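Local coordinates for uncharacterized protein (Peptoclostridium difficile 630, PDB 4YCS) that is of unknown function but, as a putative lipoprotein fragment related to PnrA-like substrate-binding proteins of ABC transporters, may take part in binding a solute, at residues E22-S27 with I109-N114; D100-P103 with T107-S110; I13-G18 with S52-S57; I60-N65 with K85-Q90; N34-K37 with D42-K45. One frame throughout, in Å; residues are numbered along the deposited sequence.

Contact 1: E22-S27 with I109-N114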
# COMPACT_ATOMS: atom_id res chain seq x y z
N GLU A 22 5.35 -2.47 14.17
CA GLU A 22 4.40 -1.53 14.77
C GLU A 22 4.67 -0.08 14.42
O GLU A 22 3.76 0.62 13.98
CB GLU A 22 4.33 -1.70 16.27
CG GLU A 22 3.45 -2.86 16.70
CD GLU A 22 3.54 -3.16 18.18
OE1 GLU A 22 2.58 -3.74 18.71
OE2 GLU A 22 4.56 -2.83 18.82
N ALA A 23 5.91 0.37 14.58
CA ALA A 23 6.26 1.76 14.31
C ALA A 23 5.99 2.15 12.86
O ALA A 23 5.36 3.18 12.58
CB ALA A 23 7.72 2.04 14.67
N MSE A 24 6.49 1.33 11.94
CA MSE A 24 6.29 1.57 10.51
C MSE A 24 4.82 1.55 10.12
O MSE A 24 4.38 2.32 9.28
CB MSE A 24 6.95 0.42 9.75
CG MSE A 24 7.05 0.80 8.29
SE MSE A 24 8.11 -0.54 7.31
CE MSE A 24 6.95 -2.09 7.52
N ASN A 25 4.07 0.64 10.73
CA ASN A 25 2.64 0.52 10.52
C ASN A 25 1.92 1.77 10.94
O ASN A 25 1.10 2.30 10.18
CB ASN A 25 2.08 -0.73 11.23
CG ASN A 25 2.39 -2.00 10.48
OD1 ASN A 25 3.03 -1.96 9.44
ND2 ASN A 25 1.92 -3.14 10.99
N ASN A 26 2.26 2.28 12.12
CA ASN A 26 1.65 3.52 12.59
C ASN A 26 1.95 4.71 11.72
O ASN A 26 1.06 5.54 11.46
CB ASN A 26 1.96 3.77 14.06
CG ASN A 26 1.11 2.91 14.95
OD1 ASN A 26 0.04 3.32 15.34
ND2 ASN A 26 1.54 1.69 15.18
N SER A 27 3.17 4.79 11.23
CA SER A 27 3.57 5.87 10.34
C SER A 27 2.81 5.79 9.01
O SER A 27 2.44 6.82 8.45
CB SER A 27 5.09 5.86 10.06
OG SER A 27 5.82 6.21 11.20
N ILE A 109 8.41 2.66 -1.81
CA ILE A 109 8.62 3.77 -0.88
C ILE A 109 9.50 3.27 0.27
O ILE A 109 9.18 2.30 0.94
CB ILE A 109 7.30 4.25 -0.23
CG1 ILE A 109 6.21 4.60 -1.27
CG2 ILE A 109 7.57 5.41 0.72
CD1 ILE A 109 6.61 5.71 -2.19
N SER A 110 10.57 3.97 0.55
CA SER A 110 11.45 3.58 1.64
C SER A 110 10.82 3.76 3.05
O SER A 110 9.84 4.47 3.22
CB SER A 110 12.69 4.41 1.57
OG SER A 110 12.33 5.75 1.71
N TYR A 111 11.42 3.12 4.05
CA TYR A 111 11.05 3.33 5.46
C TYR A 111 11.16 4.82 5.85
O TYR A 111 10.36 5.30 6.65
CB TYR A 111 11.94 2.46 6.37
CG TYR A 111 11.85 2.73 7.86
CD1 TYR A 111 10.86 2.12 8.65
CD2 TYR A 111 12.76 3.59 8.49
CE1 TYR A 111 10.79 2.37 10.02
CE2 TYR A 111 12.69 3.85 9.85
CZ TYR A 111 11.70 3.23 10.61
OH TYR A 111 11.62 3.47 11.96
N GLU A 112 12.13 5.53 5.26
CA GLU A 112 12.37 6.96 5.53
C GLU A 112 11.23 7.82 4.94
O GLU A 112 10.61 8.64 5.62
CB GLU A 112 13.73 7.38 4.95
CG GLU A 112 14.92 7.08 5.89
CD GLU A 112 15.17 5.59 6.14
OE1 GLU A 112 14.74 4.75 5.30
OE2 GLU A 112 15.80 5.26 7.18
N ASP A 113 10.95 7.60 3.67
CA ASP A 113 9.92 8.31 2.96
C ASP A 113 8.53 8.04 3.56
O ASP A 113 7.67 8.90 3.56
CB ASP A 113 10.01 7.95 1.47
CG ASP A 113 11.28 8.57 0.78
OD1 ASP A 113 11.83 9.50 1.35
OD2 ASP A 113 11.68 8.15 -0.32
N ASN A 114 8.34 6.85 4.13
CA ASN A 114 7.11 6.47 4.83
C ASN A 114 6.71 7.47 5.93
O ASN A 114 5.52 7.72 6.14
CB ASN A 114 7.26 5.07 5.46
CG ASN A 114 5.94 4.51 6.02
OD1 ASN A 114 4.91 4.56 5.37
ND2 ASN A 114 6.00 3.91 7.19
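A carbonyl of one helix is taken by the side chain of another: Asn-114 ND2, on helix 111-115, donates to Met-24 O, near the start of helix 22-38, over 3.1 Å. The donor sits in the carbonyl plane on a lone pair, and the oxygen lies in the amide plane of Asn-114, although the N-H bends to 144°. With CG turned away from its own backbone N (chi1 -171°), Asn-114 reaches across the Met-24 side chain at about a right angle. Its ND2 thereby rests 3.5 Å from Met-24 CG and 3.6 Å from Ser-27 CB. Selenomethionine Met-24 also meets Tyr-111, where CG is 4.0 Å from CD1 at the ring edge. The SE atom lies 5.4 Å from the Tyr-111 ring centroid and 89° off its normal, a Met-aromatic contact made at the edge and not over a face. The contact packs the first helix against the short one that follows edge strand 106-109 of the parallel sheet; Ser-110 OG, accepting from Asp-113 N, N-caps the latter. One directional bond thus gives a buried amide N-H a partner and should limit the amide's rotation, and the hydrocarbon and selenium contacts beside it are less directional.

Contact 2: D100-P103 with T107-S110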
# COMPACT_ATOMS: atom_id res chain seq x y z
N ASP A 100 14.34 -5.52 -7.78
CA ASP A 100 15.51 -5.37 -8.67
C ASP A 100 15.03 -4.94 -10.04
O ASP A 100 15.59 -4.03 -10.65
CB ASP A 100 16.30 -6.66 -8.79
CG ASP A 100 17.00 -7.02 -7.51
OD1 ASP A 100 17.73 -6.16 -6.96
OD2 ASP A 100 16.82 -8.15 -7.04
N LYS A 101 13.99 -5.62 -10.50
CA LYS A 101 13.31 -5.27 -11.74
C LYS A 101 11.89 -4.77 -11.39
O LYS A 101 10.93 -5.55 -11.31
CB LYS A 101 13.33 -6.45 -12.73
CG LYS A 101 13.02 -7.82 -12.13
CD LYS A 101 13.34 -8.97 -13.08
CE LYS A 101 14.73 -9.54 -12.84
NZ LYS A 101 14.99 -10.73 -13.69
N GLN A 102 11.78 -3.46 -11.17
CA GLN A 102 10.55 -2.79 -10.72
C GLN A 102 9.33 -2.94 -11.65
O GLN A 102 9.34 -2.44 -12.76
CB GLN A 102 10.80 -1.29 -10.47
CG GLN A 102 9.73 -0.60 -9.61
CD GLN A 102 9.77 -1.01 -8.13
OE1 GLN A 102 10.78 -1.46 -7.63
NE2 GLN A 102 8.67 -0.83 -7.43
N PRO A 103 8.26 -3.58 -11.17
CA PRO A 103 7.05 -3.67 -12.00
C PRO A 103 6.44 -2.29 -12.30
O PRO A 103 6.48 -1.39 -11.46
CB PRO A 103 6.11 -4.56 -11.19
CG PRO A 103 7.01 -5.28 -10.22
CD PRO A 103 8.11 -4.32 -9.91
N THR A 107 4.94 1.19 -7.16
CA THR A 107 5.86 2.24 -6.67
C THR A 107 6.37 1.81 -5.33
O THR A 107 5.59 1.44 -4.45
CB THR A 107 5.14 3.59 -6.51
OG1 THR A 107 4.55 3.96 -7.75
CG2 THR A 107 6.08 4.68 -6.08
N SER A 108 7.70 1.86 -5.17
CA SER A 108 8.34 1.51 -3.95
C SER A 108 8.58 2.77 -3.11
O SER A 108 8.93 3.80 -3.62
CB SER A 108 9.70 0.82 -4.23
OG SER A 108 9.55 -0.54 -4.59
N ILE A 109 8.41 2.66 -1.81
CA ILE A 109 8.62 3.77 -0.88
C ILE A 109 9.50 3.27 0.27
O ILE A 109 9.18 2.30 0.94
CB ILE A 109 7.30 4.25 -0.23
CG1 ILE A 109 6.21 4.60 -1.27
CG2 ILE A 109 7.57 5.41 0.72
CD1 ILE A 109 6.61 5.71 -2.19
N SER A 110 10.57 3.97 0.55
CA SER A 110 11.45 3.58 1.64
C SER A 110 10.82 3.76 3.05
O SER A 110 9.84 4.47 3.22
CB SER A 110 12.69 4.41 1.57
OG SER A 110 12.33 5.75 1.71
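Gln-102 reaches Ser-108 through a bent side chain: CG extends away from the backbone N (chi1 -162°), then chi2, at 72°, folds the chain so that the amide faces strand 106-109. Ser-108 answers with OG anti to its carbonyl carbon, beside its backbone N. Gln-102 NE2 then donates to Ser-108 OG over 3.0 Å, with a bent N-H angle of 141° and the hydroxyl oxygen tilted out of the amide plane. The same NE2 passes 4.1 Å from Thr-107 C and 3.6 Å from Ser-108 N, so the amide lies close against the strand backbone.

Both ends of the glutamine amide have further partners: NE2 also bonds Ile-106 O, and OE1 accepts from Tyr-99 N. Ser-108 OG in turn is hydrogen-bonded to Tyr-97 O. Thr-107, whose side chain starts off away from the loop, has its OG1 bonded to Lys-126 NZ of helix 118-127.

The contact belongs to the connection between strands 91-95 and 106-109. These are parallel neighbours in the sheet, with 106-109 at its margin, and the chain returns from the end of one to the start of the next without a helix. Gln-102 ties the returning loop to the strand it is about to enter. Held by one backbone carbonyl and a hydroxyl at NE2 and by a backbone N-H at OE1, the amide should turn little, which fixes the loop at the protein surface by polar bonds more than by apolar packing.

Contact 3: I13-G18 with S52-S57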
# COMPACT_ATOMS: atom_id res chain seq x y z
N ILE A 13 -2.97 -2.44 3.13
CA ILE A 13 -2.87 -3.80 3.72
C ILE A 13 -1.55 -3.85 4.56
O ILE A 13 -0.49 -3.48 4.08
CB ILE A 13 -3.00 -4.93 2.67
CG1 ILE A 13 -2.87 -6.30 3.32
CG2 ILE A 13 -1.97 -4.81 1.57
CD1 ILE A 13 -3.36 -7.43 2.45
N LEU A 14 -1.68 -4.25 5.81
CA LEU A 14 -0.55 -4.30 6.75
C LEU A 14 -0.27 -5.69 7.34
O LEU A 14 -1.16 -6.48 7.58
CB LEU A 14 -0.81 -3.35 7.91
CG LEU A 14 -1.14 -1.93 7.44
CD1 LEU A 14 -2.63 -1.70 7.59
CD2 LEU A 14 -0.35 -0.89 8.21
N ASP A 15 1.02 -5.96 7.53
CA ASP A 15 1.52 -7.20 8.14
C ASP A 15 1.61 -6.91 9.64
O ASP A 15 2.39 -6.06 10.06
CB ASP A 15 2.89 -7.48 7.55
CG ASP A 15 3.57 -8.73 8.14
OD1 ASP A 15 2.95 -9.45 8.96
OD2 ASP A 15 4.74 -8.97 7.72
N ILE A 16 0.77 -7.58 10.43
CA ILE A 16 0.74 -7.36 11.89
C ILE A 16 1.25 -8.54 12.74
O ILE A 16 0.95 -8.60 13.92
CB ILE A 16 -0.66 -6.94 12.39
CG1 ILE A 16 -1.73 -8.03 12.11
CG2 ILE A 16 -1.00 -5.59 11.79
CD1 ILE A 16 -3.03 -7.80 12.86
N GLU A 17 2.02 -9.45 12.15
CA GLU A 17 2.66 -10.53 12.92
C GLU A 17 3.82 -9.97 13.75
O GLU A 17 4.73 -9.32 13.22
CB GLU A 17 3.17 -11.65 12.02
CG GLU A 17 3.73 -12.84 12.80
CD GLU A 17 3.89 -14.09 11.97
OE1 GLU A 17 4.38 -13.99 10.84
OE2 GLU A 17 3.53 -15.18 12.45
N GLY A 18 3.78 -10.21 15.05
CA GLY A 18 4.81 -9.71 15.94
C GLY A 18 4.62 -8.24 16.23
O GLY A 18 3.53 -7.71 16.10
N SER A 52 0.33 -16.47 4.36
CA SER A 52 -0.23 -17.37 3.36
C SER A 52 -1.47 -16.82 2.64
O SER A 52 -1.79 -17.29 1.57
CB SER A 52 -0.61 -18.71 4.00
OG SER A 52 -1.83 -18.57 4.70
N THR A 53 -2.17 -15.87 3.25
CA THR A 53 -3.41 -15.34 2.68
C THR A 53 -3.20 -13.97 1.97
O THR A 53 -4.16 -13.40 1.45
CB THR A 53 -4.48 -15.16 3.77
OG1 THR A 53 -4.09 -14.09 4.66
CG2 THR A 53 -4.67 -16.47 4.57
N PHE A 54 -1.96 -13.47 1.99
CA PHE A 54 -1.60 -12.17 1.46
C PHE A 54 -2.00 -12.01 -0.02
O PHE A 54 -2.63 -11.03 -0.35
CB PHE A 54 -0.10 -11.85 1.63
CG PHE A 54 0.33 -11.51 3.07
CD1 PHE A 54 -0.57 -11.40 4.11
CD2 PHE A 54 1.66 -11.26 3.34
CE1 PHE A 54 -0.15 -11.09 5.39
CE2 PHE A 54 2.08 -10.94 4.62
CZ PHE A 54 1.18 -10.86 5.64
N SER A 55 -1.66 -12.97 -0.88
CA SER A 55 -1.98 -12.86 -2.29
C SER A 55 -3.51 -12.86 -2.53
O SER A 55 -4.03 -12.07 -3.32
CB SER A 55 -1.27 -13.95 -3.10
OG SER A 55 -1.94 -15.17 -2.90
N ASN A 56 -4.23 -13.70 -1.78
CA ASN A 56 -5.68 -13.72 -1.90
C ASN A 56 -6.30 -12.35 -1.52
O ASN A 56 -7.21 -11.85 -2.17
CB ASN A 56 -6.29 -14.81 -1.03
CG ASN A 56 -7.79 -14.90 -1.20
OD1 ASN A 56 -8.28 -15.22 -2.27
ND2 ASN A 56 -8.52 -14.60 -0.14
N SER A 57 -5.83 -11.81 -0.42
CA SER A 57 -6.33 -10.54 0.09
C SER A 57 -6.07 -9.38 -0.88
O SER A 57 -6.93 -8.49 -1.01
CB SER A 57 -5.74 -10.29 1.47
OG SER A 57 -6.38 -11.15 2.43
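Side-chain packing without a hydrogen bond joins Ile-13 and Asp-15, at the C-terminal end of strand 8-15, to Ser-57 and Phe-54 in the first turn of helix 54-62. It is a buried strand-to-helix contact of the parallel alpha/beta fold. Ile-13 supplies the apolar part: its chain is extended (chi1 179°, chi2 164°), which carries CD1 out to Ser-57 CB at 3.8 Å.

Further along the strand, the carboxylate of Asp-15 comes to the rim of the Phe-54 ring. OD1 lies near the ring plane, 4.0 Å from CZ, and the two flat groups are turned 71° from each other. An acceptor placed at the slightly positive ring edge is probably mildly favourable, but the separation is loose. Salt bridges from Asp-15 OD2 to Arg-75 NE and from Glu-17 OE1 to Arg-75 NH2 join both acids to one arginine and hold the carboxylate. Asp-15 OD1 takes in addition a weak bond from Glu-17 N at 3.3 Å. On the helix side, Ser-57 N donates to Thr-53 O over 3.0 Å.

Around this contact, the Phe-54 ring meets that of Phe-76 and touches Pro-79 of helix 77-84 and Ser-48 of strand 41-48. Strand 8-15 itself runs between strands 41-48 and 68-72, bonded to Val-46 and Ser-48 on one neighbour and to Ile-70 and Val-72 on the other.

Contact 4: I60-N65 with K85-Q90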
# COMPACT_ATOMS: atom_id res chain seq x y z
N ILE A 60 -8.49 -9.74 -3.83
CA ILE A 60 -9.78 -9.19 -3.49
C ILE A 60 -9.80 -7.67 -3.61
O ILE A 60 -10.78 -7.12 -4.12
CB ILE A 60 -10.20 -9.60 -2.07
CG1 ILE A 60 -10.53 -11.13 -2.00
CG2 ILE A 60 -11.40 -8.78 -1.61
CD1 ILE A 60 -10.57 -11.67 -0.56
N LEU A 61 -8.77 -6.98 -3.12
CA LEU A 61 -8.69 -5.50 -3.21
C LEU A 61 -8.67 -5.03 -4.65
O LEU A 61 -9.24 -3.96 -4.97
CB LEU A 61 -7.48 -4.96 -2.44
CG LEU A 61 -7.45 -5.19 -0.92
CD1 LEU A 61 -6.19 -4.63 -0.31
CD2 LEU A 61 -8.67 -4.62 -0.23
N CYS A 62 -8.05 -5.82 -5.54
CA CYS A 62 -8.03 -5.50 -6.98
C CYS A 62 -9.40 -5.60 -7.63
O CYS A 62 -9.61 -5.09 -8.72
CB CYS A 62 -7.05 -6.41 -7.70
SG CYS A 62 -5.35 -6.15 -7.26
N ASN A 63 -10.36 -6.21 -6.93
CA ASN A 63 -11.76 -6.30 -7.39
C ASN A 63 -12.71 -5.47 -6.56
O ASN A 63 -13.89 -5.64 -6.67
CB ASN A 63 -12.20 -7.78 -7.40
CG ASN A 63 -11.53 -8.54 -8.52
OD1 ASN A 63 -11.93 -8.41 -9.67
ND2 ASN A 63 -10.48 -9.25 -8.21
N ASP A 64 -12.18 -4.52 -5.76
CA ASP A 64 -13.01 -3.63 -4.92
C ASP A 64 -12.90 -2.14 -5.30
O ASP A 64 -13.19 -1.31 -4.48
CB ASP A 64 -12.56 -3.74 -3.46
CG ASP A 64 -13.06 -4.98 -2.76
OD1 ASP A 64 -14.05 -5.55 -3.24
OD2 ASP A 64 -12.48 -5.34 -1.71
N ASN A 65 -12.43 -1.82 -6.49
CA ASN A 65 -12.44 -0.48 -7.03
C ASN A 65 -11.62 0.53 -6.17
O ASN A 65 -12.13 1.58 -5.77
CB ASN A 65 -13.90 -0.02 -7.25
CG ASN A 65 -14.01 1.16 -8.23
OD1 ASN A 65 -13.37 1.19 -9.29
ND2 ASN A 65 -14.79 2.16 -7.86
N LYS A 85 0.80 -8.51 -11.69
CA LYS A 85 0.82 -9.03 -13.06
C LYS A 85 -0.58 -9.29 -13.60
O LYS A 85 -0.77 -9.17 -14.82
CB LYS A 85 1.59 -10.36 -13.11
CG LYS A 85 3.09 -10.24 -12.93
CD LYS A 85 3.74 -11.60 -13.25
CE LYS A 85 5.11 -11.76 -12.61
NZ LYS A 85 6.16 -11.12 -13.46
N LYS A 86 -1.53 -9.64 -12.71
CA LYS A 86 -2.89 -10.03 -13.15
C LYS A 86 -3.81 -8.81 -13.32
O LYS A 86 -4.92 -8.93 -13.88
CB LYS A 86 -3.52 -11.03 -12.15
CG LYS A 86 -2.74 -12.32 -11.90
CD LYS A 86 -3.50 -13.33 -11.03
CE LYS A 86 -3.70 -12.85 -9.59
NZ LYS A 86 -3.97 -13.90 -8.56
N TYR A 87 -3.37 -7.64 -12.84
CA TYR A 87 -4.19 -6.43 -12.92
C TYR A 87 -3.32 -5.25 -13.38
O TYR A 87 -2.94 -4.41 -12.55
CB TYR A 87 -4.86 -6.17 -11.54
CG TYR A 87 -5.75 -7.26 -11.08
CD1 TYR A 87 -7.04 -7.36 -11.53
CD2 TYR A 87 -5.28 -8.28 -10.25
CE1 TYR A 87 -7.86 -8.42 -11.17
CE2 TYR A 87 -6.10 -9.33 -9.83
CZ TYR A 87 -7.40 -9.39 -10.31
OH TYR A 87 -8.25 -10.37 -9.93
N PRO A 88 -2.98 -5.22 -14.68
CA PRO A 88 -1.98 -4.27 -15.15
C PRO A 88 -2.30 -2.80 -14.97
O PRO A 88 -1.37 -2.03 -14.86
CB PRO A 88 -1.88 -4.58 -16.65
CG PRO A 88 -2.40 -5.96 -16.81
CD PRO A 88 -3.41 -6.14 -15.75
N LYS A 89 -3.59 -2.41 -15.01
CA LYS A 89 -4.01 -1.01 -14.79
C LYS A 89 -4.13 -0.66 -13.29
O LYS A 89 -4.35 0.48 -12.93
CB LYS A 89 -5.34 -0.68 -15.49
CG LYS A 89 -5.24 -0.17 -16.91
CD LYS A 89 -4.53 1.16 -17.02
CE LYS A 89 -5.47 2.27 -17.41
NZ LYS A 89 -4.70 3.39 -18.02
N GLN A 90 -4.03 -1.64 -12.40
CA GLN A 90 -4.17 -1.36 -10.96
C GLN A 90 -2.86 -0.75 -10.45
O GLN A 90 -1.78 -1.29 -10.71
CB GLN A 90 -4.47 -2.59 -10.18
CG GLN A 90 -4.55 -2.39 -8.66
CD GLN A 90 -5.67 -1.47 -8.25
OE1 GLN A 90 -6.84 -1.67 -8.59
NE2 GLN A 90 -5.32 -0.44 -7.52
O HOH W 1 -9.03 -2.18 -6.95
O HOH W 2 -7.77 -3.68 -10.13
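Cys-62, at the end of helix 54-62, packs on Tyr-87 in a CH-pi contact joined by a Cys sulfur-aromatic one. Its CB stands over the centre of one ring face, 3.6 Å from the centroid and only 11° off the normal. The SG atom approaches the same ring obliquely, 4.3 Å from the centroid, and also reaches Gln-90 CG at 4.1 Å. Next to this, Asn-63 ND2 donates to Tyr-87 OH over 3.0 Å with an N-H angle of 156°. The amide stands nearly upright to the ring (planes 84° apart), while the hydroxyl oxygen lies in the amide plane.

Asp-59, one turn earlier in the helix, positions both polar groups: its O bonds Asn-63 ND2 and its OD1 bonds Tyr-87 OH. Tyr-87 also begins a type I beta turn that ends at Gln-90, in the surface loop between helix 77-84 and strand 91-95. Gln-90 NE2 bonds Tyr-66 O, and Ile-69 of strand 68-72 touches both Cys-62 and Gln-90. A water bridges the segments, donating to Cys-62 O at 2.7 Å and to Gln-90 OE1 at 2.7 Å.

Contact 5: N34-K37 with D42-K45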
# COMPACT_ATOMS: atom_id res chain seq x y z
N ASN A 34 -3.40 11.62 6.90
CA ASN A 34 -3.00 12.98 6.52
C ASN A 34 -3.35 13.31 5.07
O ASN A 34 -3.80 14.41 4.74
CB ASN A 34 -1.47 13.17 6.71
CG ASN A 34 -1.05 13.34 8.18
OD1 ASN A 34 -1.79 13.85 9.00
ND2 ASN A 34 0.18 12.94 8.49
N ALA A 35 -3.13 12.35 4.19
CA ALA A 35 -3.52 12.51 2.80
C ALA A 35 -5.02 12.75 2.68
O ALA A 35 -5.44 13.62 1.94
CB ALA A 35 -3.10 11.30 1.99
N GLN A 36 -5.81 12.00 3.45
CA GLN A 36 -7.26 12.11 3.42
C GLN A 36 -7.78 13.50 3.79
O GLN A 36 -8.80 13.98 3.25
CB GLN A 36 -7.89 11.05 4.34
CG GLN A 36 -9.42 11.04 4.29
CD GLN A 36 -10.04 9.94 5.12
OE1 GLN A 36 -9.96 9.96 6.33
NE2 GLN A 36 -10.69 8.99 4.46
N LYS A 37 -7.05 14.16 4.68
CA LYS A 37 -7.36 15.49 5.09
C LYS A 37 -7.14 16.52 3.99
O LYS A 37 -7.78 17.55 3.96
CB LYS A 37 -6.53 15.87 6.30
CG LYS A 37 -6.85 15.01 7.51
CD LYS A 37 -6.08 15.51 8.72
CE LYS A 37 -6.44 14.70 9.96
NZ LYS A 37 -5.82 15.29 11.18
N ASP A 42 -11.72 8.22 0.03
CA ASP A 42 -12.15 7.18 0.96
C ASP A 42 -10.96 6.32 1.34
O ASP A 42 -10.13 6.08 0.48
CB ASP A 42 -13.20 6.29 0.29
CG ASP A 42 -14.56 6.99 0.15
OD1 ASP A 42 -14.63 8.18 0.54
OD2 ASP A 42 -15.53 6.34 -0.32
N THR A 43 -10.92 5.78 2.55
CA THR A 43 -9.86 4.85 2.92
C THR A 43 -10.39 3.57 3.50
O THR A 43 -11.53 3.52 4.03
CB THR A 43 -8.86 5.50 3.94
OG1 THR A 43 -9.51 5.78 5.17
CG2 THR A 43 -8.30 6.81 3.34
N ASN A 44 -9.55 2.54 3.44
CA ASN A 44 -9.84 1.24 3.95
C ASN A 44 -8.52 0.61 4.40
O ASN A 44 -7.45 0.92 3.83
CB ASN A 44 -10.52 0.46 2.81
CG ASN A 44 -10.71 -1.01 3.09
OD1 ASN A 44 -9.93 -1.87 2.64
ND2 ASN A 44 -11.79 -1.33 3.80
N LYS A 45 -8.54 -0.22 5.42
CA LYS A 45 -7.37 -1.00 5.79
C LYS A 45 -7.68 -2.45 6.00
O LYS A 45 -8.78 -2.81 6.41
CB LYS A 45 -6.71 -0.42 7.02
CG LYS A 45 -7.34 -0.84 8.34
CD LYS A 45 -6.34 -0.64 9.48
CE LYS A 45 -7.02 -0.50 10.82
NZ LYS A 45 -6.04 -0.00 11.81
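Gln-36 NE2 is hydrogen-bonded to the backbone carbonyl Ile-41 O and lies against Thr-43, between helix and strand. From Thr-43 the closest atom is the methyl CG2, at 3.4 Å from NE2, with OG1 at 3.5 Å, so the amide nitrogen rests against the branched end of the threonine. Asp-42 offers little beyond its backbone, its C lying 4.1 Å from Gln-36 NE2.

The glutamine reaches the strand by stretching: CG points away from the backbone N (chi1 -176°) and chi2 stays extended at 176°, which carries the amide out from helix 22-38 to strand 41-48. On Thr-43, a chi1 of 65° turns both branches, OG1 and CG2, to within touch of that amide.

This is the second half of a beta-alpha-beta unit, strand 8-15, helix 22-38 and strand 41-48, met where the chain leaves the helix and enters the outer strand. Thr-43 packs on Leu-32 of the same helix, and Lys-45 on Leu-29. Asp-42 starts off away from the helix, and its OD2 makes a salt bridge with Lys-7, while its backbone bonds Lys-8 and Val-10. Gln-36 therefore joins the late part of the helix to the start of the next strand, with the bond to Ile-41 O as the directional part and the threonine methyl in contact beside it.

The contacts are spread over a fold built on one parallel sheet with strand order 41-48, 8-15, 68-72, 91-95, 106-109. Contact 5 is at one marginal strand and contact 2 at the other, about 22 Å apart between centres. Contacts 1 and 5 share helix 22-38, contacts 3 and 4 helix 54-62, and contacts 1 and 2 Ile-109 and Ser-110. Along the chain, contact 5 is nested within the loops of contacts 1 and 3, whose segments alternate; contacts 3, 4 and 2 follow in series. Contacts 1 and 3 touch through Asn-25 ND2 and Asp-15 O, 3.1 Å apart. Contact 4, nested inside contact 1, lies about 24 Å from it between centres. Contact 1 thereby ties the first helix to the end of the last strand.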